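Local structure of flap endonuclease 1 (3ORY) at residues Y43-Q48 against P89-D94; I241-L246 against K263-V268. The protein probably cleaves branched DNA as a structure-specific flap endonuclease, removing the 5' flaps that arise during DNA replication and repair. All coordinates share one frame; numbering follows the deposited sequence.

Contact 1: residues Y43-Q48 against P89-D94; sequences YNALYQ and PVYVFD
The ring of Y43 takes the tightest part of this contact. D94 CB lies over one face, with CB to the ring centroid 3.9 Å and 27° off the normal, a CH-pi contact displaced toward the rim; the nearest pair is Y43 CE2 and D94 CB at 3.5 Å. F93 adds its edge: its CD1 is 3.9 Å from Y43 CE1, and its CE1 meets L46 CD1 at 4.0 Å. The CG of Y43 stands anti to the carbonyl carbon (chi1 -71°), beside the backbone N, which lets the ring reach F93 and D94.

Elsewhere the fit is looser and partly mediated by water. A45 CB approaches the edge of Y91, 4.1 Å from CE1, while no direct hydrogen bond joins the segments. One water accepts from Y43 N and donates to V92 O (3.0 Å from the water), with a weak bond from D94 N. A second donates to Y43 OH and D94 O. Y43 OH also bonds to K96 O, and D94 OD1 is salt-bridged to K101.

All six touching residues are buried. In this PIN-clan XPG N-terminal domain, the helix following strand 37-41 packs onto the neighbouring parallel strand 88-93 of the central sheet, segment 43-48 running at 100° to 89-93. Helix 143-156 packs against Y43, L46, Y91 and F93, and Y91 OH and T79 OG1 of helix 70-84 are hydrogen-bonded.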
ATOM      1  N   TYR A  43       3.667  -2.149   5.205  1.00 22.50           N
ATOM      2  CA  TYR A  43       4.511  -1.035   4.737  1.00 22.36           C
ATOM      3  C   TYR A  43       3.745  -0.140   3.774  1.00 21.96           C
ATOM      4  O   TYR A  43       3.838   1.082   3.867  1.00 21.87           O
ATOM      5  CB  TYR A  43       5.828  -1.537   4.093  1.00 21.85           C
ATOM      6  CG  TYR A  43       6.844  -2.115   5.065  1.00 22.44           C
ATOM      7  CD1 TYR A  43       6.509  -2.380   6.395  1.00 23.03           C
ATOM      8  CD2 TYR A  43       8.138  -2.434   4.642  1.00 22.41           C
ATOM      9  CE1 TYR A  43       7.445  -2.935   7.279  1.00 22.30           C
ATOM     10  CE2 TYR A  43       9.081  -2.980   5.523  1.00 21.44           C
ATOM     11  CZ  TYR A  43       8.722  -3.229   6.833  1.00 22.14           C
ATOM     12  OH  TYR A  43       9.630  -3.783   7.711  1.00 21.84           O
ATOM     13  N   ASN A  44       2.984  -0.737   2.855  1.00 22.44           N
ATOM     14  CA  ASN A  44       2.263   0.070   1.878  1.00 23.17           C
ATOM     15  C   ASN A  44       1.243   0.972   2.562  1.00 23.27           C
ATOM     16  O   ASN A  44       1.133   2.151   2.222  1.00 23.58           O
ATOM     17  CB  ASN A  44       1.571  -0.784   0.809  1.00 23.43           C
ATOM     18  CG  ASN A  44       1.269   0.000  -0.434  1.00 25.50           C
ATOM     19  OD1 ASN A  44       2.087   0.044  -1.371  1.00 29.10           O
ATOM     20  ND2 ASN A  44       0.107   0.646  -0.462  1.00 24.34           N
ATOM     21  N   ALA A  45       0.502   0.417   3.521  1.00 23.12           N
ATOM     22  CA  ALA A  45      -0.459   1.212   4.285  1.00 23.83           C
ATOM     23  C   ALA A  45       0.226   2.351   5.025  1.00 24.00           C
ATOM     24  O   ALA A  45      -0.258   3.472   5.003  1.00 24.49           O
ATOM     25  CB  ALA A  45      -1.272   0.327   5.267  1.00 23.95           C
ATOM     26  N   LEU A  46       1.353   2.071   5.674  1.00 23.74           N
ATOM     27  CA  LEU A  46       2.044   3.115   6.434  1.00 23.97           C
ATOM     28  C   LEU A  46       2.538   4.228   5.518  1.00 24.43           C
ATOM     29  O   LEU A  46       2.480   5.396   5.881  1.00 25.32           O
ATOM     30  CB  LEU A  46       3.197   2.528   7.281  1.00 23.32           C
ATOM     31  CG  LEU A  46       2.759   1.534   8.368  1.00 23.79           C
ATOM     32  CD1 LEU A  46       3.961   0.969   9.150  1.00 22.79           C
ATOM     33  CD2 LEU A  46       1.758   2.155   9.326  1.00 24.87           C
ATOM     34  N   TYR A  47       3.012   3.860   4.328  1.00 24.42           N
ATOM     35  CA  TYR A  47       3.387   4.838   3.313  1.00 24.86           C
ATOM     36  C   TYR A  47       2.203   5.687   2.845  1.00 25.66           C
ATOM     37  O   TYR A  47       2.348   6.905   2.643  1.00 25.54           O
ATOM     38  CB  TYR A  47       4.095   4.159   2.123  1.00 25.18           C
ATOM     39  CG  TYR A  47       5.596   4.077   2.327  1.00 26.76           C
ATOM     40  CD1 TYR A  47       6.353   5.243   2.514  1.00 29.03           C
ATOM     41  CD2 TYR A  47       6.255   2.853   2.369  1.00 29.26           C
ATOM     42  CE1 TYR A  47       7.722   5.191   2.710  1.00 30.41           C
ATOM     43  CE2 TYR A  47       7.651   2.787   2.579  1.00 28.83           C
ATOM     44  CZ  TYR A  47       8.362   3.960   2.743  1.00 30.92           C
ATOM     45  OH  TYR A  47       9.717   3.930   2.953  1.00 33.28           O
ATOM     46  N   GLN A  48       1.038   5.054   2.677  1.00 25.08           N
ATOM     47  CA  GLN A  48      -0.174   5.803   2.305  1.00 26.45           C
ATOM     48  C   GLN A  48      -0.535   6.847   3.362  1.00 26.68           C
ATOM     49  O   GLN A  48      -0.824   8.003   3.022  1.00 26.87           O
ATOM     50  CB  GLN A  48      -1.373   4.885   2.051  1.00 26.61           C
ATOM     51  CG  GLN A  48      -1.193   3.877   0.924  1.00 27.57           C
ATOM     52  CD  GLN A  48      -0.528   4.456  -0.320  1.00 29.79           C
ATOM     53  OE1 GLN A  48      -0.860   5.558  -0.783  1.00 27.85           O
ATOM     54  NE2 GLN A  48       0.402   3.695  -0.886  1.00 28.36           N
ATOM     55  N   PRO A  89      -9.827  -6.815   9.671  1.00 31.51           N
ATOM     56  CA  PRO A  89      -8.509  -6.574   9.096  1.00 30.42           C
ATOM     57  C   PRO A  89      -7.385  -7.322   9.802  1.00 29.79           C
ATOM     58  O   PRO A  89      -7.427  -7.542  11.019  1.00 29.73           O
ATOM     59  CB  PRO A  89      -8.336  -5.059   9.265  1.00 30.46           C
ATOM     60  CG  PRO A  89      -9.095  -4.733  10.534  1.00 30.89           C
ATOM     61  CD  PRO A  89     -10.163  -5.817  10.708  1.00 31.09           C
ATOM     62  N   VAL A  90      -6.385  -7.711   9.017  1.00 29.00           N
ATOM     63  CA  VAL A  90      -5.137  -8.241   9.537  1.00 28.20           C
ATOM     64  C   VAL A  90      -4.018  -7.622   8.698  1.00 27.33           C
ATOM     65  O   VAL A  90      -4.114  -7.556   7.468  1.00 27.49           O
ATOM     66  CB  VAL A  90      -5.093  -9.805   9.512  1.00 28.71           C
ATOM     67  CG1 VAL A  90      -5.501 -10.368   8.142  1.00 29.49           C
ATOM     68  CG2 VAL A  90      -3.709 -10.340   9.946  1.00 27.92           C
ATOM     69  N   TYR A  91      -2.984  -7.133   9.363  1.00 25.96           N
ATOM     70  CA  TYR A  91      -1.858  -6.530   8.665  1.00 25.45           C
ATOM     71  C   TYR A  91      -0.760  -7.564   8.486  1.00 25.02           C
ATOM     72  O   TYR A  91      -0.691  -8.534   9.236  1.00 25.77           O
ATOM     73  CB  TYR A  91      -1.344  -5.300   9.429  1.00 24.68           C
ATOM     74  CG  TYR A  91      -2.269  -4.104   9.281  1.00 25.55           C
ATOM     75  CD1 TYR A  91      -2.039  -3.130   8.304  1.00 23.85           C
ATOM     76  CD2 TYR A  91      -3.381  -3.959  10.107  1.00 25.37           C
ATOM     77  CE1 TYR A  91      -2.896  -2.026   8.171  1.00 24.27           C
ATOM     78  CE2 TYR A  91      -4.238  -2.873   9.978  1.00 27.56           C
ATOM     79  CZ  TYR A  91      -3.992  -1.919   9.007  1.00 26.55           C
ATOM     80  OH  TYR A  91      -4.849  -0.857   8.898  1.00 27.13           O
ATOM     81  N   VAL A  92       0.075  -7.376   7.470  1.00 24.40           N
ATOM     82  CA  VAL A  92       1.228  -8.238   7.277  1.00 23.46           C
ATOM     83  C   VAL A  92       2.469  -7.373   7.102  1.00 23.37           C
ATOM     84  O   VAL A  92       2.477  -6.441   6.293  1.00 23.67           O
ATOM     85  CB  VAL A  92       1.039  -9.237   6.096  1.00 24.19           C
ATOM     86  CG1 VAL A  92       0.670  -8.520   4.796  1.00 23.35           C
ATOM     87  CG2 VAL A  92       2.288 -10.132   5.928  1.00 22.38           C
ATOM     88  N   PHE A  93       3.512  -7.676   7.872  1.00 22.66           N
ATOM     89  CA  PHE A  93       4.731  -6.889   7.831  1.00 22.21           C
ATOM     90  C   PHE A  93       5.888  -7.672   7.247  1.00 22.12           C
ATOM     91  O   PHE A  93       6.041  -8.874   7.509  1.00 22.49           O
ATOM     92  CB  PHE A  93       5.075  -6.357   9.230  1.00 21.67           C
ATOM     93  CG  PHE A  93       4.132  -5.287   9.705  1.00 23.17           C
ATOM     94  CD1 PHE A  93       4.255  -3.985   9.247  1.00 23.90           C
ATOM     95  CD2 PHE A  93       3.118  -5.587  10.609  1.00 23.58           C
ATOM     96  CE1 PHE A  93       3.370  -2.971   9.689  1.00 25.41           C
ATOM     97  CE2 PHE A  93       2.224  -4.601  11.048  1.00 26.42           C
ATOM     98  CZ  PHE A  93       2.354  -3.287  10.582  1.00 25.83           C
ATOM     99  N   ASP A  94       6.702  -6.956   6.473  1.00 22.21           N
ATOM    100  CA  ASP A  94       7.811  -7.492   5.694  1.00 22.01           C
ATOM    101  C   ASP A  94       8.851  -8.096   6.618  1.00 22.18           C
ATOM    102  O   ASP A  94       8.992  -7.669   7.767  1.00 22.19           O
ATOM    103  CB  ASP A  94       8.442  -6.341   4.887  1.00 21.84           C
ATOM    104  CG  ASP A  94       9.141  -6.813   3.624  1.00 22.59           C
ATOM    105  OD1 ASP A  94       8.509  -6.763   2.548  1.00 23.00           O
ATOM    106  OD2 ASP A  94      10.322  -7.231   3.704  1.00 22.85           O
TER
HETATM  107  O   HOH W   1       4.710  -4.887   5.064  1.00 23.18           O
HETATM  108  O   HOH W   2       8.450  -5.706   9.682  1.00 31.01           O

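Contact 2: residues I241-L246 against K263-V268; sequences IDIGIL and KALQLV. With PO4 (phosphate ion), chain C.
I243 and L246 of helix 237-247 close on A264, L265 and V268 of helix 261-271, and the contact between them is wholly apolar. A264 has just a methyl to offer, which lets the backbones come near: the CA atoms of I243 and A264 are 5.4 Å apart. Both branches of I243 are engaged. With CG2 anti to the backbone N, this methyl reaches A264 CB at 3.9 Å, whereas the other branch, extended through CG1, lies alongside L265 and brings CD1 to 3.7 Å from L265 CD1. V268 works through CG2, which sits 3.8 Å from L246 CD1 and is also touched by I243 CG1. L246 CD1 meets A264 CB as well, at 4.0 Å. Even D242 contributes carbon alone here, its CB resting on V268 CG2.

Hydrogen bonding takes other directions. Backbone bonds such as V268 N to A264 O run within each helix, I245 O also accepts from N252 ND2, and none crosses the interface. K263 N donates to O2 of a phosphate ion, probably from the crystallisation liquor, at 3.3 Å and 155°; K262 N binds the same ion.

Aliphatic packing thus holds segments 241-246 and 263-268 together, crossing at 129°. Their helices are probably the pair of the helix-two-turn-helix DNA-binding motif known in the FEN1 family, and the anion held by amides near the start of helix 261-271 is consistent with a seat for a DNA backbone phosphate.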
ATOM      1  N   ILE A 241       4.116 -11.337 -14.306  1.00 23.55           N
ATOM      2  CA  ILE A 241       5.343 -11.187 -13.532  1.00 23.63           C
ATOM      3  C   ILE A 241       6.412 -10.469 -14.372  1.00 23.95           C
ATOM      4  O   ILE A 241       7.088  -9.562 -13.887  1.00 24.36           O
ATOM      5  CB  ILE A 241       5.849 -12.555 -13.019  1.00 23.32           C
ATOM      6  CG1 ILE A 241       4.898 -13.086 -11.942  1.00 23.02           C
ATOM      7  CG2 ILE A 241       7.283 -12.435 -12.480  1.00 23.55           C
ATOM      8  CD1 ILE A 241       5.138 -14.571 -11.555  1.00 22.61           C
ATOM      9  N   ASP A 242       6.545 -10.861 -15.636  1.00 24.36           N
ATOM     10  CA  ASP A 242       7.540 -10.248 -16.503  1.00 24.53           C
ATOM     11  C   ASP A 242       7.278  -8.750 -16.698  1.00 25.02           C
ATOM     12  O   ASP A 242       8.222  -7.957 -16.761  1.00 24.97           O
ATOM     13  CB  ASP A 242       7.622 -10.976 -17.853  1.00 24.25           C
ATOM     14  CG  ASP A 242       8.537 -12.209 -17.800  1.00 24.83           C
ATOM     15  OD1 ASP A 242       9.173 -12.459 -16.757  1.00 23.27           O
ATOM     16  OD2 ASP A 242       8.624 -12.940 -18.799  1.00 24.34           O
ATOM     17  N   ILE A 243       6.004  -8.366 -16.781  1.00 25.26           N
ATOM     18  CA  ILE A 243       5.652  -6.950 -16.843  1.00 25.95           C
ATOM     19  C   ILE A 243       6.219  -6.229 -15.617  1.00 25.73           C
ATOM     20  O   ILE A 243       6.852  -5.168 -15.749  1.00 26.31           O
ATOM     21  CB  ILE A 243       4.128  -6.710 -16.987  1.00 26.00           C
ATOM     22  CG1 ILE A 243       3.641  -7.195 -18.360  1.00 26.68           C
ATOM     23  CG2 ILE A 243       3.806  -5.215 -16.842  1.00 26.74           C
ATOM     24  CD1 ILE A 243       2.120  -7.329 -18.463  1.00 27.23           C
ATOM     25  N   GLY A 244       6.040  -6.834 -14.443  1.00 25.07           N
ATOM     26  CA  GLY A 244       6.565  -6.259 -13.199  1.00 24.26           C
ATOM     27  C   GLY A 244       8.076  -6.100 -13.204  1.00 24.29           C
ATOM     28  O   GLY A 244       8.606  -5.083 -12.714  1.00 24.21           O
ATOM     29  N   ILE A 245       8.768  -7.110 -13.732  1.00 24.15           N
ATOM     30  CA  ILE A 245      10.230  -7.108 -13.819  1.00 24.60           C
ATOM     31  C   ILE A 245      10.722  -5.976 -14.736  1.00 25.86           C
ATOM     32  O   ILE A 245      11.732  -5.316 -14.442  1.00 25.75           O
ATOM     33  CB  ILE A 245      10.769  -8.496 -14.263  1.00 24.46           C
ATOM     34  CG1 ILE A 245      10.530  -9.539 -13.157  1.00 23.11           C
ATOM     35  CG2 ILE A 245      12.253  -8.421 -14.625  1.00 24.88           C
ATOM     36  CD1 ILE A 245      10.754 -11.003 -13.570  1.00 23.10           C
ATOM     37  N   LEU A 246      10.001  -5.741 -15.830  1.00 26.35           N
ATOM     38  CA  LEU A 246      10.359  -4.647 -16.739  1.00 27.85           C
ATOM     39  C   LEU A 246      10.194  -3.297 -16.060  1.00 28.38           C
ATOM     40  O   LEU A 246      10.961  -2.357 -16.315  1.00 28.75           O
ATOM     41  CB  LEU A 246       9.530  -4.705 -18.024  1.00 27.77           C
ATOM     42  CG  LEU A 246       9.853  -5.870 -18.960  1.00 27.59           C
ATOM     43  CD1 LEU A 246       9.002  -5.786 -20.221  1.00 27.17           C
ATOM     44  CD2 LEU A 246      11.325  -5.859 -19.321  1.00 27.36           C
ATOM     45  N   LYS A 263       3.769  -0.013 -22.325  1.00 36.11           N
ATOM     46  CA  LYS A 263       4.837  -0.504 -23.189  1.00 35.51           C
ATOM     47  C   LYS A 263       5.310  -1.885 -22.755  1.00 33.84           C
ATOM     48  O   LYS A 263       5.491  -2.769 -23.596  1.00 33.34           O
ATOM     49  CB  LYS A 263       6.011   0.477 -23.223  1.00 36.10           C
ATOM     50  CG  LYS A 263       7.182   0.064 -24.141  1.00 38.57           C
ATOM     51  CD  LYS A 263       6.808   0.001 -25.633  1.00 42.92           C
ATOM     52  CE  LYS A 263       8.022   0.348 -26.504  1.00 44.95           C
ATOM     53  NZ  LYS A 263       7.792   0.143 -27.972  1.00 47.48           N
ATOM     54  N   ALA A 264       5.501  -2.061 -21.445  1.00 32.38           N
ATOM     55  CA  ALA A 264       5.883  -3.358 -20.888  1.00 31.27           C
ATOM     56  C   ALA A 264       4.872  -4.430 -21.297  1.00 30.85           C
ATOM     57  O   ALA A 264       5.260  -5.515 -21.695  1.00 31.19           O
ATOM     58  CB  ALA A 264       6.019  -3.281 -19.354  1.00 30.29           C
ATOM     59  N   LEU A 265       3.580  -4.114 -21.219  1.00 31.28           N
ATOM     60  CA  LEU A 265       2.524  -5.071 -21.575  1.00 31.29           C
ATOM     61  C   LEU A 265       2.589  -5.430 -23.058  1.00 32.01           C
ATOM     62  O   LEU A 265       2.452  -6.597 -23.445  1.00 30.94           O
ATOM     63  CB  LEU A 265       1.141  -4.506 -21.234  1.00 31.63           C
ATOM     64  CG  LEU A 265      -0.067  -5.259 -21.816  1.00 32.70           C
ATOM     65  CD1 LEU A 265      -0.241  -6.646 -21.173  1.00 29.47           C
ATOM     66  CD2 LEU A 265      -1.344  -4.428 -21.689  1.00 32.79           C
ATOM     67  N   GLN A 266       2.802  -4.405 -23.879  1.00 32.97           N
ATOM     68  CA  GLN A 266       2.919  -4.570 -25.321  1.00 33.90           C
ATOM     69  C   GLN A 266       4.108  -5.474 -25.650  1.00 33.41           C
ATOM     70  O   GLN A 266       3.979  -6.409 -26.439  1.00 33.59           O
ATOM     71  CB  GLN A 266       3.069  -3.192 -25.980  1.00 35.09           C
ATOM     72  CG  GLN A 266       2.323  -3.019 -27.281  1.00 37.82           C
ATOM     73  CD  GLN A 266       2.391  -1.584 -27.785  1.00 41.46           C
ATOM     74  OE1 GLN A 266       3.340  -0.859 -27.494  1.00 42.12           O
ATOM     75  NE2 GLN A 266       1.382  -1.172 -28.546  1.00 42.40           N
ATOM     76  N   LEU A 267       5.254  -5.218 -25.011  1.00 32.61           N
ATOM     77  CA  LEU A 267       6.483  -5.971 -25.284  1.00 32.12           C
ATOM     78  C   LEU A 267       6.426  -7.452 -24.907  1.00 31.60           C
ATOM     79  O   LEU A 267       6.862  -8.325 -25.673  1.00 30.98           O
ATOM     80  CB  LEU A 267       7.689  -5.322 -24.602  1.00 32.04           C
ATOM     81  CG  LEU A 267       8.149  -3.955 -25.119  1.00 33.47           C
ATOM     82  CD1 LEU A 267       9.321  -3.425 -24.284  1.00 31.96           C
ATOM     83  CD2 LEU A 267       8.513  -4.004 -26.612  1.00 34.34           C
ATOM     84  N   VAL A 268       5.917  -7.726 -23.712  1.00 30.73           N
ATOM     85  CA  VAL A 268       5.816  -9.095 -23.227  1.00 30.11           C
ATOM     86  C   VAL A 268       4.876  -9.904 -24.129  1.00 30.94           C
ATOM     87  O   VAL A 268       5.160 -11.057 -24.444  1.00 30.05           O
ATOM     88  CB  VAL A 268       5.375  -9.134 -21.748  1.00 29.47           C
ATOM     89  CG1 VAL A 268       4.969 -10.534 -21.347  1.00 29.35           C
ATOM     90  CG2 VAL A 268       6.523  -8.635 -20.846  1.00 28.87           C
TER
HETATM   91  P   PO4 C 355       3.075   3.934 -20.212  1.00 64.81           P
HETATM   92  O1  PO4 C 355       3.995   4.694 -19.284  1.00 65.12           O
HETATM   93  O2  PO4 C 355       3.904   3.034 -21.113  1.00 63.78           O
HETATM   94  O3  PO4 C 355       2.082   3.131 -19.407  1.00 64.16           O
HETATM   95  O4  PO4 C 355       2.302   4.912 -21.068  1.00 65.14           O

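In the fold
Both contacts are buried, yet they differ in place: the centre of contact 1 lies about 6 Å from the centre of the chain and that of contact 2 about 21 Å out. They share no helix or strand, and their nearest atoms stay about 14 Å apart. Contact 1 joins a helix to the central sheet, mixing aromatic packing with bridging waters and an aspartate just past the strand, salt-bridged to K101. Contact 2 pairs two helices of a peripheral unit through aliphatic side chains. The buried areas are similar, 304 Å² for contact 2 and 257 Å² for contact 1. The first thus belongs to the nuclease core, the second probably to a DNA-gripping element beside it.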